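Local structure of PA1221 (4DG8) at residues 60-65 and 94-99; 178-183 and 375-380; 447-452 and 460-465. The protein belongs to the ANL clan of AMP-binding enzymes, carries a predicted phosphopantetheine attachment site, and is modelled with adenosine monophosphate bound. All blocks are in the same frame, centred on the assembly; numbering follows the deposited sequence.

Contact 1: 60-65 and 94-99; sequences DSAEQL and LLAILL
Leu65 and Leu95 both turn CG trans to their own backbone N (chi1 178° and -179°), and from opposite helices each sets its branch beside an alanine of the other. Leu65 lays its CG 3.5 Å from Ala96 CB, with its CB and CD2 almost as near, so the methyl rests along the flank of the leucine. Leu95 repeats this on the other helix: its CD2 lies 3.6 Å from Ala62 CB, and CB and CG follow alongside. The two alanines form the centre of the crossing. Their CA atoms are 4.4 Å apart, and Ala96 CB sits 3.2 Å from Ala62 O, a tight fit of methyl against backbone. Such small residues at the crossing allow the close packing of helices 55-72 and 88-99 in the AMP-binding domain, the axes of these segments passing within 7.9 Å at a crossing angle of -54°. No hydrogen bond joins the segments. On the Glu63 side, Leu99 CD1 reaches to 3.8 Å from Ala62 CB and also touches the apolar stem of Glu63 at CG. Beyond the pair, Leu95 meets Phe33 and Leu99 meets Val30, both of helix 29-39.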
loop_
_atom_site.group_PDB
_atom_site.type_symbol
_atom_site.label_atom_id
_atom_site.label_comp_id
_atom_site.label_asym_id
_atom_site.label_seq_id
_atom_site.Cartn_x
_atom_site.Cartn_y
_atom_site.Cartn_z
ATOM N N ASP A 60 -24.892 9.573 3.500
ATOM C CA ASP A 60 -26.189 9.059 3.040
ATOM C C ASP A 60 -26.057 7.912 2.025
ATOM O O ASP A 60 -26.744 6.879 2.127
ATOM C CB ASP A 60 -27.033 10.164 2.396
ATOM C CG ASP A 60 -27.539 11.196 3.395
ATOM O OD1 ASP A 60 -27.467 10.961 4.628
ATOM O OD2 ASP A 60 -28.021 12.252 2.920
ATOM N N SER A 61 -25.201 8.101 1.027
ATOM C CA SER A 61 -25.046 7.076 -0.003
ATOM C C SER A 61 -24.472 5.791 0.603
ATOM O O SER A 61 -24.950 4.678 0.335
ATOM C CB SER A 61 -24.174 7.586 -1.154
ATOM O OG SER A 61 -24.749 8.740 -1.746
ATOM N N ALA A 62 -23.454 5.958 1.437
ATOM C CA ALA A 62 -22.802 4.834 2.088
ATOM C C ALA A 62 -23.729 4.128 3.077
ATOM O O ALA A 62 -23.700 2.919 3.185
ATOM C CB ALA A 62 -21.504 5.284 2.777
ATOM N N GLU A 63 -24.544 4.882 3.807
ATOM C CA GLU A 63 -25.539 4.282 4.700
ATOM C C GLU A 63 -26.514 3.425 3.899
ATOM O O GLU A 63 -26.815 2.293 4.289
ATOM C CB GLU A 63 -26.288 5.350 5.515
ATOM C CG GLU A 63 -25.444 6.000 6.626
ATOM C CD GLU A 63 -26.250 6.912 7.557
ATOM O OE1 GLU A 63 -27.189 7.601 7.097
ATOM O OE2 GLU A 63 -25.945 6.925 8.767
ATOM N N GLN A 64 -26.993 3.950 2.771
ATOM C CA GLN A 64 -27.916 3.175 1.923
ATOM C C GLN A 64 -27.310 1.859 1.390
ATOM O O GLN A 64 -27.903 0.747 1.505
ATOM C CB GLN A 64 -28.425 4.040 0.767
ATOM C CG GLN A 64 -29.456 3.339 -0.097
ATOM C CD GLN A 64 -29.944 4.209 -1.230
ATOM O OE1 GLN A 64 -29.677 5.415 -1.265
ATOM N NE2 GLN A 64 -30.662 3.605 -2.170
ATOM N N LEU A 65 -26.110 1.978 0.822
ATOM C CA LEU A 65 -25.399 0.792 0.370
ATOM C C LEU A 65 -25.189 -0.188 1.538
ATOM O O LEU A 65 -25.295 -1.407 1.377
ATOM C CB LEU A 65 -24.063 1.176 -0.272
ATOM C CG LEU A 65 -23.210 -0.002 -0.747
ATOM C CD1 LEU A 65 -24.033 -0.908 -1.653
ATOM C CD2 LEU A 65 -21.962 0.511 -1.483
ATOM N N LEU A 94 -16.292 1.620 -0.019
ATOM C CA LEU A 94 -15.386 1.369 1.102
ATOM C C LEU A 94 -16.048 1.787 2.409
ATOM O O LEU A 94 -15.960 1.076 3.427
ATOM C CB LEU A 94 -14.064 2.134 0.934
ATOM C CG LEU A 94 -13.222 1.809 -0.306
ATOM C CD1 LEU A 94 -11.937 2.613 -0.247
ATOM C CD2 LEU A 94 -12.910 0.312 -0.390
ATOM N N LEU A 95 -16.710 2.946 2.393
ATOM C CA LEU A 95 -17.338 3.392 3.636
ATOM C C LEU A 95 -18.527 2.491 4.011
ATOM O O LEU A 95 -18.754 2.224 5.185
ATOM C CB LEU A 95 -17.776 4.870 3.551
ATOM C CG LEU A 95 -18.439 5.489 4.783
ATOM C CD1 LEU A 95 -17.506 5.403 6.009
ATOM C CD2 LEU A 95 -18.856 6.949 4.507
ATOM N N ALA A 96 -19.303 2.053 3.019
ATOM C CA ALA A 96 -20.491 1.244 3.305
ATOM C C ALA A 96 -20.072 -0.125 3.879
ATOM O O ALA A 96 -20.708 -0.668 4.805
ATOM C CB ALA A 96 -21.329 1.076 2.052
ATOM N N ILE A 97 -18.980 -0.655 3.334
ATOM C CA ILE A 97 -18.404 -1.892 3.840
ATOM C C ILE A 97 -17.997 -1.703 5.292
ATOM O O ILE A 97 -18.405 -2.480 6.153
ATOM C CB ILE A 97 -17.215 -2.386 2.988
ATOM C CG1 ILE A 97 -17.735 -3.024 1.700
ATOM C CG2 ILE A 97 -16.418 -3.455 3.755
ATOM C CD1 ILE A 97 -16.747 -2.967 0.524
ATOM N N LEU A 98 -17.239 -0.646 5.582
ATOM C CA LEU A 98 -16.842 -0.420 6.977
ATOM C C LEU A 98 -18.017 -0.219 7.942
ATOM O O LEU A 98 -18.011 -0.749 9.060
ATOM C CB LEU A 98 -15.866 0.752 7.082
ATOM C CG LEU A 98 -14.570 0.564 6.289
ATOM C CD1 LEU A 98 -13.650 1.704 6.645
ATOM C CD2 LEU A 98 -13.927 -0.788 6.600
ATOM N N LEU A 99 -19.003 0.560 7.505
ATOM C CA LEU A 99 -20.231 0.804 8.261
ATOM C C LEU A 99 -20.960 -0.480 8.624
ATOM O O LEU A 99 -21.657 -0.540 9.648
ATOM C CB LEU A 99 -21.193 1.663 7.444
ATOM C CG LEU A 99 -20.947 3.181 7.387
ATOM C CD1 LEU A 99 -21.836 3.861 6.310
ATOM C CD2 LEU A 99 -21.196 3.789 8.765
#

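Contact 2: 178-183 and 375-380; sequences RPKAIA and RNDAAR
Asp377 OD2 is gripped by two cations, Lys180 NZ at 2.8 Å and Arg380 NE at 2.9 Å, which arrive from opposite faces of the carboxylate plane. Together they form a salt-bridge network, Lys180's bridge crossing the segments and Arg380's lying within 375-380. The lysine comes on the anti side, 32° out of that plane; the arginine lies well above it, while the oxygen itself sits at the guanidinium edge and in its plane. This shared anion probably offsets the repulsion between the two positive groups. The other carboxylate oxygen, Asp377 OD1, accepts from Arg380 N at 2.9 Å, making Asp377 the N-cap of helix 378-384, so one side chain both starts the helix and ties it to the strand. Asn376 meets the strand backbone with both ends of its amide: ND2 donates to Pro179 O at 3.1 Å in the carbonyl plane, and OD1 receives Ala181 N at 2.9 Å, though from above its plane. A chi1 of 71°, with CG lying between backbone N and carbonyl carbon, points the amide at the strand. Arg375 N donates a short backbone hydrogen bond to Ala181 O (2.6 Å). Asn376 ND2 has a further partner in Gln122 of helix 113-123. Strand 180-185 runs between strands 166-172 and 373-374 in the mixed sheet, and Pro179 and Ala181 pack on helix 113-123, while the turn after strand 373-374 leads into helix 378-384.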
loop_
_atom_site.group_PDB
_atom_site.type_symbol
_atom_site.label_atom_id
_atom_site.label_comp_id
_atom_site.label_asym_id
_atom_site.label_seq_id
_atom_site.Cartn_x
_atom_site.Cartn_y
_atom_site.Cartn_z
ATOM N N ARG A 178 3.075 -18.317 -2.261
ATOM C CA ARG A 178 1.647 -18.199 -2.009
ATOM C C ARG A 178 1.277 -16.862 -1.387
ATOM O O ARG A 178 1.848 -16.447 -0.369
ATOM C CB ARG A 178 1.148 -19.357 -1.153
ATOM C CG ARG A 178 1.161 -20.666 -1.899
ATOM C CD ARG A 178 0.758 -21.808 -1.002
ATOM N NE ARG A 178 0.815 -23.078 -1.719
ATOM C CZ ARG A 178 -0.235 -23.647 -2.302
ATOM N NH1 ARG A 178 -1.424 -23.058 -2.242
ATOM N NH2 ARG A 178 -0.097 -24.806 -2.940
ATOM N N PRO A 179 0.323 -16.169 -2.014
ATOM C CA PRO A 179 -0.110 -14.851 -1.534
ATOM C C PRO A 179 -0.624 -14.919 -0.091
ATOM O O PRO A 179 -1.431 -15.784 0.252
ATOM C CB PRO A 179 -1.238 -14.471 -2.507
ATOM C CG PRO A 179 -1.687 -15.786 -3.117
ATOM C CD PRO A 179 -0.455 -16.638 -3.172
ATOM N N LYS A 180 -0.145 -14.012 0.747
ATOM C CA LYS A 180 -0.550 -13.983 2.145
ATOM C C LYS A 180 -1.473 -12.790 2.418
ATOM O O LYS A 180 -1.163 -11.651 2.057
ATOM C CB LYS A 180 0.684 -13.953 3.049
ATOM C CG LYS A 180 1.631 -15.126 2.812
ATOM C CD LYS A 180 0.909 -16.479 2.942
ATOM C CE LYS A 180 1.861 -17.651 2.722
ATOM N NZ LYS A 180 1.252 -19.001 2.992
ATOM N N ALA A 181 -2.609 -13.056 3.050
ATOM C CA ALA A 181 -3.588 -12.002 3.300
ATOM C C ALA A 181 -3.334 -11.290 4.622
ATOM O O ALA A 181 -3.425 -11.901 5.679
ATOM C CB ALA A 181 -4.977 -12.578 3.280
ATOM N N ILE A 182 -3.030 -9.994 4.551
ATOM C CA ILE A 182 -2.803 -9.190 5.749
ATOM C C ILE A 182 -4.074 -8.475 6.186
ATOM O O ILE A 182 -4.596 -7.643 5.459
ATOM C CB ILE A 182 -1.664 -8.168 5.527
ATOM C CG1 ILE A 182 -0.341 -8.903 5.297
ATOM C CG2 ILE A 182 -1.570 -7.175 6.702
ATOM C CD1 ILE A 182 0.784 -8.016 4.697
ATOM N N ALA A 183 -4.592 -8.812 7.366
ATOM C CA ALA A 183 -5.826 -8.159 7.820
ATOM C C ALA A 183 -5.488 -6.987 8.706
ATOM O O ALA A 183 -4.903 -7.143 9.777
ATOM C CB ALA A 183 -6.773 -9.134 8.528
ATOM N N ARG A 375 -4.459 -13.500 7.417
ATOM C CA ARG A 375 -5.803 -14.025 7.581
ATOM C C ARG A 375 -5.845 -15.485 7.153
ATOM O O ARG A 375 -6.565 -16.306 7.728
ATOM C CB ARG A 375 -6.782 -13.184 6.756
ATOM C CG ARG A 375 -8.241 -13.502 7.001
ATOM C CD ARG A 375 -8.729 -12.944 8.349
ATOM N NE ARG A 375 -10.172 -13.119 8.412
ATOM C CZ ARG A 375 -10.948 -12.838 9.454
ATOM N NH1 ARG A 375 -10.434 -12.331 10.576
ATOM N NH2 ARG A 375 -12.256 -13.051 9.354
ATOM N N ASN A 376 -5.049 -15.797 6.137
ATOM C CA ASN A 376 -4.981 -17.137 5.575
ATOM C C ASN A 376 -3.793 -18.021 5.988
ATOM O O ASN A 376 -3.632 -19.119 5.437
ATOM C CB ASN A 376 -5.076 -17.063 4.048
ATOM C CG ASN A 376 -3.839 -16.478 3.425
ATOM O OD1 ASN A 376 -3.114 -15.711 4.069
ATOM N ND2 ASN A 376 -3.566 -16.858 2.171
ATOM N N ASP A 377 -2.916 -17.537 6.868
ATOM C CA ASP A 377 -1.813 -18.392 7.343
ATOM C C ASP A 377 -1.592 -18.244 8.854
ATOM O O ASP A 377 -0.901 -17.315 9.299
ATOM C CB ASP A 377 -0.540 -17.970 6.600
ATOM C CG ASP A 377 0.596 -18.987 6.711
ATOM O OD1 ASP A 377 0.655 -19.751 7.697
ATOM O OD2 ASP A 377 1.440 -19.000 5.789
ATOM N N ALA A 378 -2.051 -19.223 9.623
ATOM C CA ALA A 378 -2.009 -19.121 11.078
ATOM C C ALA A 378 -0.579 -19.317 11.571
ATOM O O ALA A 378 -0.104 -18.585 12.442
ATOM C CB ALA A 378 -2.941 -20.165 11.718
ATOM N N ALA A 379 0.095 -20.324 11.016
ATOM C CA ALA A 379 1.471 -20.628 11.394
ATOM C C ALA A 379 2.358 -19.419 11.174
ATOM O O ALA A 379 3.164 -19.050 12.030
ATOM C CB ALA A 379 1.995 -21.809 10.598
ATOM N N ARG A 380 2.197 -18.796 10.017
ATOM C CA ARG A 380 2.971 -17.614 9.694
ATOM C C ARG A 380 2.625 -16.450 10.608
ATOM O O ARG A 380 3.484 -15.629 10.909
ATOM C CB ARG A 380 2.771 -17.222 8.240
ATOM C CG ARG A 380 3.647 -16.074 7.786
ATOM C CD ARG A 380 3.587 -15.926 6.274
ATOM N NE ARG A 380 3.776 -17.223 5.625
ATOM C CZ ARG A 380 4.951 -17.695 5.221
ATOM N NH1 ARG A 380 6.050 -16.969 5.387
ATOM N NH2 ARG A 380 5.025 -18.888 4.642
#

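Contact 3: 447-452 and 460-465; sequences CALLVR and LLCAWT
Leu461 meets the strand opposite with every atom of its side chain. CB lies 4.0 Å from Leu450 O, and CG is 4.2 Å from Arg452 NE. From there the branches part: CD1 touches Arg452 CD at 3.6 Å, while CD2 approaches Arg452 CZ to 4.0 Å, over one face of the guanidinium and offset toward its rim. The arginine chain, extended from CG to NE, crosses the leucine at about a right angle, and its NE is held by Gln459. The two strands are held in register by backbone hydrogen bonds. Ala448 with Ala463, and Leu450 with Leu461, are antiparallel hydrogen-bonded pairs, each joined by two N-H...O bonds; the non-hydrogen-bonded pair Leu449 with Cys462 lies between them, and Cys447-Trp464 and Val451-Leu460 flank them. The segments' directions differ by 151°, as expected of a twisted beta hairpin. On the face carrying Cys447, Leu449 and Cys462, Leu449 CD2 packs 3.6 Å from Cys462 CB. The sulfurs Cys447 SG and Cys462 SG are 3.7 Å apart, a van der Waals contact and far too long for a disulfide. That face is covered by helix 431-439, with Phe438 on Cys447 and Leu434 on Leu449. The reverse face, with Ala448, Leu450 and Ala463, receives Leu507 of helix 504-510, while strand 487-490 continues the sheet beyond strand 457-466.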
loop_
_atom_site.group_PDB
_atom_site.type_symbol
_atom_site.label_atom_id
_atom_site.label_comp_id
_atom_site.label_asym_id
_atom_site.label_seq_id
_atom_site.Cartn_x
_atom_site.Cartn_y
_atom_site.Cartn_z
ATOM N N CYS A 447 17.272 -20.686 -14.414
ATOM C CA CYS A 447 16.593 -19.434 -14.736
ATOM C C CYS A 447 17.038 -18.291 -13.821
ATOM O O CYS A 447 17.235 -18.487 -12.619
ATOM C CB CYS A 447 15.076 -19.618 -14.621
ATOM S SG CYS A 447 14.121 -18.068 -14.515
ATOM N N ALA A 448 17.172 -17.093 -14.387
ATOM C CA ALA A 448 17.466 -15.901 -13.601
ATOM C C ALA A 448 16.476 -14.760 -13.870
ATOM O O ALA A 448 16.209 -14.395 -15.023
ATOM C CB ALA A 448 18.901 -15.433 -13.843
ATOM N N LEU A 449 15.937 -14.208 -12.787
ATOM C CA LEU A 449 15.056 -13.060 -12.862
ATOM C C LEU A 449 15.844 -11.795 -12.539
ATOM O O LEU A 449 16.531 -11.725 -11.521
ATOM C CB LEU A 449 13.876 -13.217 -11.897
ATOM C CG LEU A 449 12.903 -14.358 -12.222
ATOM C CD1 LEU A 449 11.763 -14.401 -11.217
ATOM C CD2 LEU A 449 12.365 -14.207 -13.633
ATOM N N LEU A 450 15.736 -10.809 -13.421
ATOM C CA LEU A 450 16.449 -9.545 -13.299
ATOM C C LEU A 450 15.441 -8.402 -13.249
ATOM O O LEU A 450 14.285 -8.567 -13.640
ATOM C CB LEU A 450 17.377 -9.335 -14.499
ATOM C CG LEU A 450 18.448 -10.376 -14.822
ATOM C CD1 LEU A 450 19.185 -9.970 -16.094
ATOM C CD2 LEU A 450 19.426 -10.552 -13.664
ATOM N N VAL A 451 15.879 -7.245 -12.762
ATOM C CA VAL A 451 15.034 -6.056 -12.746
ATOM C C VAL A 451 15.752 -4.882 -13.408
ATOM O O VAL A 451 16.958 -4.705 -13.227
ATOM C CB VAL A 451 14.609 -5.660 -11.310
ATOM C CG1 VAL A 451 13.725 -4.412 -11.336
ATOM C CG2 VAL A 451 13.880 -6.812 -10.627
ATOM N N ARG A 452 15.015 -4.095 -14.190
ATOM C CA ARG A 452 15.578 -2.882 -14.791
ATOM C C ARG A 452 14.544 -1.772 -14.734
ATOM O O ARG A 452 13.388 -2.017 -14.408
ATOM C CB ARG A 452 16.025 -3.131 -16.236
ATOM C CG ARG A 452 14.880 -3.303 -17.218
ATOM C CD ARG A 452 15.377 -3.615 -18.620
ATOM N NE ARG A 452 14.269 -3.743 -19.565
ATOM C CZ ARG A 452 14.407 -4.098 -20.838
ATOM N NH1 ARG A 452 15.611 -4.367 -21.328
ATOM N NH2 ARG A 452 13.342 -4.185 -21.627
ATOM N N LEU A 460 10.513 -6.662 -14.958
ATOM C CA LEU A 460 11.067 -7.956 -14.657
ATOM C C LEU A 460 11.536 -8.538 -15.984
ATOM O O LEU A 460 10.867 -8.391 -17.008
ATOM C CB LEU A 460 9.986 -8.830 -14.035
ATOM C CG LEU A 460 10.402 -10.085 -13.281
ATOM C CD1 LEU A 460 11.322 -9.734 -12.119
ATOM C CD2 LEU A 460 9.151 -10.804 -12.789
ATOM N N LEU A 461 12.707 -9.155 -15.971
ATOM C CA LEU A 461 13.246 -9.815 -17.151
ATOM C C LEU A 461 13.566 -11.246 -16.764
ATOM O O LEU A 461 14.091 -11.493 -15.680
ATOM C CB LEU A 461 14.510 -9.112 -17.646
ATOM C CG LEU A 461 14.377 -7.674 -18.153
ATOM C CD1 LEU A 461 15.698 -7.209 -18.744
ATOM C CD2 LEU A 461 13.262 -7.563 -19.181
ATOM N N CYS A 462 13.242 -12.195 -17.632
ATOM C CA CYS A 462 13.515 -13.599 -17.339
ATOM C C CYS A 462 14.452 -14.254 -18.356
ATOM O O CYS A 462 14.098 -14.393 -19.531
ATOM C CB CYS A 462 12.214 -14.400 -17.271
ATOM S SG CYS A 462 12.475 -16.196 -17.312
ATOM N N ALA A 463 15.635 -14.661 -17.895
ATOM C CA ALA A 463 16.575 -15.412 -18.730
ATOM C C ALA A 463 16.543 -16.889 -18.341
ATOM O O ALA A 463 16.481 -17.220 -17.161
ATOM C CB ALA A 463 17.983 -14.851 -18.582
ATOM N N TRP A 464 16.571 -17.786 -19.318
ATOM C CA TRP A 464 16.516 -19.202 -18.981
ATOM C C TRP A 464 17.349 -20.083 -19.900
ATOM O O TRP A 464 17.674 -19.688 -21.022
ATOM C CB TRP A 464 15.062 -19.696 -18.910
ATOM C CG TRP A 464 14.262 -19.520 -20.173
ATOM C CD1 TRP A 464 13.570 -18.405 -20.559
ATOM C CD2 TRP A 464 14.048 -20.497 -21.197
ATOM N NE1 TRP A 464 12.951 -18.625 -21.767
ATOM C CE2 TRP A 464 13.228 -19.903 -22.180
ATOM C CE3 TRP A 464 14.476 -21.816 -21.383
ATOM C CZ2 TRP A 464 12.829 -20.582 -23.330
ATOM C CZ3 TRP A 464 14.077 -22.490 -22.528
ATOM C CH2 TRP A 464 13.261 -21.871 -23.485
ATOM N N THR A 465 17.713 -21.261 -19.397
ATOM C CA THR A 465 18.448 -22.249 -20.182
ATOM C C THR A 465 17.637 -23.530 -20.211
ATOM O O THR A 465 16.966 -23.860 -19.230
ATOM C CB THR A 465 19.834 -22.569 -19.579
ATOM O OG1 THR A 465 19.671 -23.131 -18.269
ATOM C CG2 THR A 465 20.705 -21.312 -19.509
#

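The three contacts share no helix or strand and do not touch. Contact 3 is the most buried, whereas contacts 1 and 2 are each partly buried. Contact 1 joins helix to helix by apolar packing alone. Contact 2, at the partly exposed edge of its sheet, joins a strand to a turn and helix start through one salt bridge between the segments, hydrogen bonds from a side-chain amide to the strand backbone and one backbone hydrogen bond. Contact 3 combines a regular backbone ladder with apolar faces, as suits a buried hairpin between two helices. Contacts 1 and 3 lie on opposite sides of the chain's centre, with their own centres about 45 Å apart.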